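Local coordinates for trypsin-resistant surface T6 protein (Streptococcus pyogenes serotype M6, PDB 4P0D) that serves as the backbone pilin of the pili of this Gram-positive bacterium, probably joined into the fibre and anchored to the cell wall through a sortase motif, at residues 227-232 with 251-256. The protein carries 1 engineered substitution. Sequence-based numbering, arbitrary orientation.
Sequences MVENTK and SLESIS
The carboxylates of Glu229 and Glu253 each turn one oxygen toward the other, OE2 of Glu229 4.4 Å from OE2 of Glu253, their planes inclined by about 47°; neither lies over the other's face. Both belong to turns at the surface of the Cna-B-like domain: Glu229 to the type I' turn of the beta hairpin formed by strands 225-228 and 231-238, Glu253 to a second type I' turn, Leu252 to Ile255, in the loop before strand 258-265. Lys214 bridges the like charges, salt-bridged to Glu229 OE2 and Glu253 OE1, while Lys216 takes Glu229 OE1; these lysines probably offset much of the repulsion. Both glutamate side chains also touch Trp213, whose NE1 donates to Leu252 O. The hairpin turn is closed by a pair of backbone bonds, Val228 N to Thr231 O at 2.8 Å and Thr231 N to Val228 O at 2.7 Å; the other turn by Ile255 N to Leu252 O at 3.0 Å. Beyond the carboxylates the contact is sparse, with 100 Å² buried in all. Thr231 keeps OG1 beside its own backbone N (chi1 -61°), which leaves CG2 as the branch that meets Ser251 CB, 4.2 Å away. Ser251 OG bonds to Ile248 O rather than across the contact, although a second conformer makes its place less certain. Ser251 CB also rests 3.9 Å from the carbonyl oxygen of Lys232.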
loop_
_atom_site.group_PDB
_atom_site.type_symbol
_atom_site.label_atom_id
_atom_site.label_comp_id
_atom_site.label_asym_id
_atom_site.label_seq_id
_atom_site.Cartn_x
_atom_site.Cartn_y
_atom_site.Cartn_z
ATOM N N MET A 227 7.012 19.028 8.043
ATOM C CA MET A 227 7.067 20.488 7.890
ATOM C C MET A 227 7.490 20.902 6.488
ATOM O O MET A 227 8.522 20.447 5.998
ATOM C CB MET A 227 8.077 21.074 8.893
ATOM C CG MET A 227 7.823 20.711 10.359
ATOM S SD MET A 227 6.206 21.206 10.981
ATOM C CE MET A 227 6.365 22.993 10.863
ATOM N N VAL A 228 6.694 21.755 5.851
ATOM C CA VAL A 228 7.064 22.427 4.606
ATOM C C VAL A 228 6.679 23.900 4.718
ATOM O O VAL A 228 5.587 24.227 5.193
ATOM C CB VAL A 228 6.344 21.856 3.357
ATOM C CG1 VAL A 228 6.955 22.423 2.075
ATOM C CG2 VAL A 228 6.415 20.347 3.323
ATOM N N GLU A 229 7.557 24.780 4.263
ATOM C CA GLU A 229 7.326 26.244 4.302
ATOM C C GLU A 229 6.775 26.772 5.648
ATOM O O GLU A 229 5.889 27.628 5.671
ATOM C CB GLU A 229 6.493 26.747 3.074
ATOM C CG GLU A 229 5.202 26.002 2.704
ATOM C CD GLU A 229 4.575 26.486 1.385
ATOM O OE1 GLU A 229 5.280 26.598 0.370
ATOM O OE2 GLU A 229 3.353 26.747 1.347
ATOM N N ASN A 230 7.360 26.281 6.754
ATOM C CA ASN A 230 6.916 26.574 8.124
ATOM C C ASN A 230 5.485 26.106 8.421
ATOM O O ASN A 230 4.901 26.479 9.439
ATOM C CB ASN A 230 7.082 28.078 8.489
ATOM C CG ASN A 230 8.516 28.457 8.820
ATOM O OD1 ASN A 230 9.310 27.631 9.268
ATOM N ND2 ASN A 230 8.848 29.740 8.622
ATOM N N THR A 231 4.930 25.290 7.539
ATOM C CA THR A 231 3.597 24.746 7.704
ATOM C C THR A 231 3.698 23.275 8.026
ATOM O O THR A 231 4.427 22.539 7.374
ATOM C CB THR A 231 2.781 24.905 6.413
ATOM O OG1 THR A 231 2.655 26.290 6.107
ATOM C CG2 THR A 231 1.393 24.289 6.543
ATOM N N LYS A 232 2.960 22.844 9.026
ATOM C CA LYS A 232 2.836 21.420 9.309
ATOM C C LYS A 232 1.723 20.821 8.434
ATOM O O LYS A 232 0.546 21.143 8.611
ATOM C CB LYS A 232 2.510 21.225 10.782
ATOM C CG LYS A 232 2.539 19.780 11.222
ATOM C CD LYS A 232 1.704 19.559 12.472
ATOM C CE LYS A 232 2.522 19.714 13.726
ATOM N NZ LYS A 232 1.687 19.354 14.914
ATOM N N SER A 251 -4.389 22.070 4.987
ATOM C CA SER A 251 -3.013 22.521 4.721
ATOM C C SER A 251 -2.450 22.082 3.361
ATOM O O SER A 251 -1.425 22.598 2.915
ATOM C CB SER A 251 -2.063 22.023 5.819
ATOM O OG SER A 251 -1.707 20.660 5.606
ATOM N N LEU A 252 -3.099 21.113 2.720
ATOM C CA LEU A 252 -2.615 20.582 1.439
ATOM C C LEU A 252 -2.948 21.459 0.237
ATOM O O LEU A 252 -2.331 21.312 -0.828
ATOM C CB LEU A 252 -3.117 19.159 1.210
ATOM C CG LEU A 252 -2.731 18.109 2.257
ATOM C CD1 LEU A 252 -3.215 16.726 1.834
ATOM C CD2 LEU A 252 -1.229 18.092 2.518
ATOM N N GLU A 253 -3.900 22.387 0.392
ATOM C CA GLU A 253 -4.288 23.282 -0.709
ATOM C C GLU A 253 -4.656 22.480 -1.968
ATOM O O GLU A 253 -4.277 22.849 -3.071
ATOM C CB GLU A 253 -3.158 24.288 -1.032
ATOM C CG GLU A 253 -2.795 25.226 0.101
ATOM C CD GLU A 253 -1.473 25.937 -0.091
ATOM O OE1 GLU A 253 -0.924 26.012 -1.222
ATOM O OE2 GLU A 253 -0.967 26.438 0.923
ATOM N N SER A 254 -5.336 21.354 -1.776
ATOM C CA SER A 254 -5.753 20.465 -2.873
ATOM C C SER A 254 -4.610 19.946 -3.769
ATOM O O SER A 254 -4.837 19.588 -4.923
ATOM C CB SER A 254 -6.821 21.154 -3.736
ATOM O OG SER A 254 -7.824 21.754 -2.926
ATOM N N ILE A 255 -3.390 19.900 -3.238
ATOM C CA ILE A 255 -2.244 19.348 -3.968
ATOM C C ILE A 255 -1.761 18.127 -3.183
ATOM O O ILE A 255 -1.530 18.220 -1.980
ATOM C CB ILE A 255 -1.131 20.416 -4.113
ATOM C CG1 ILE A 255 -1.571 21.485 -5.114
ATOM C CG2 ILE A 255 0.200 19.810 -4.566
ATOM C CD1 ILE A 255 -0.827 22.805 -4.971
ATOM N N SER A 256 -1.636 16.978 -3.840
ATOM C CA SER A 256 -1.258 15.741 -3.136
ATOM C C SER A 256 0.233 15.684 -2.879
ATOM O O SER A 256 1.005 15.927 -3.784
ATOM C CB SER A 256 -1.588 14.489 -3.957
ATOM O OG SER A 256 -2.963 14.413 -4.210
#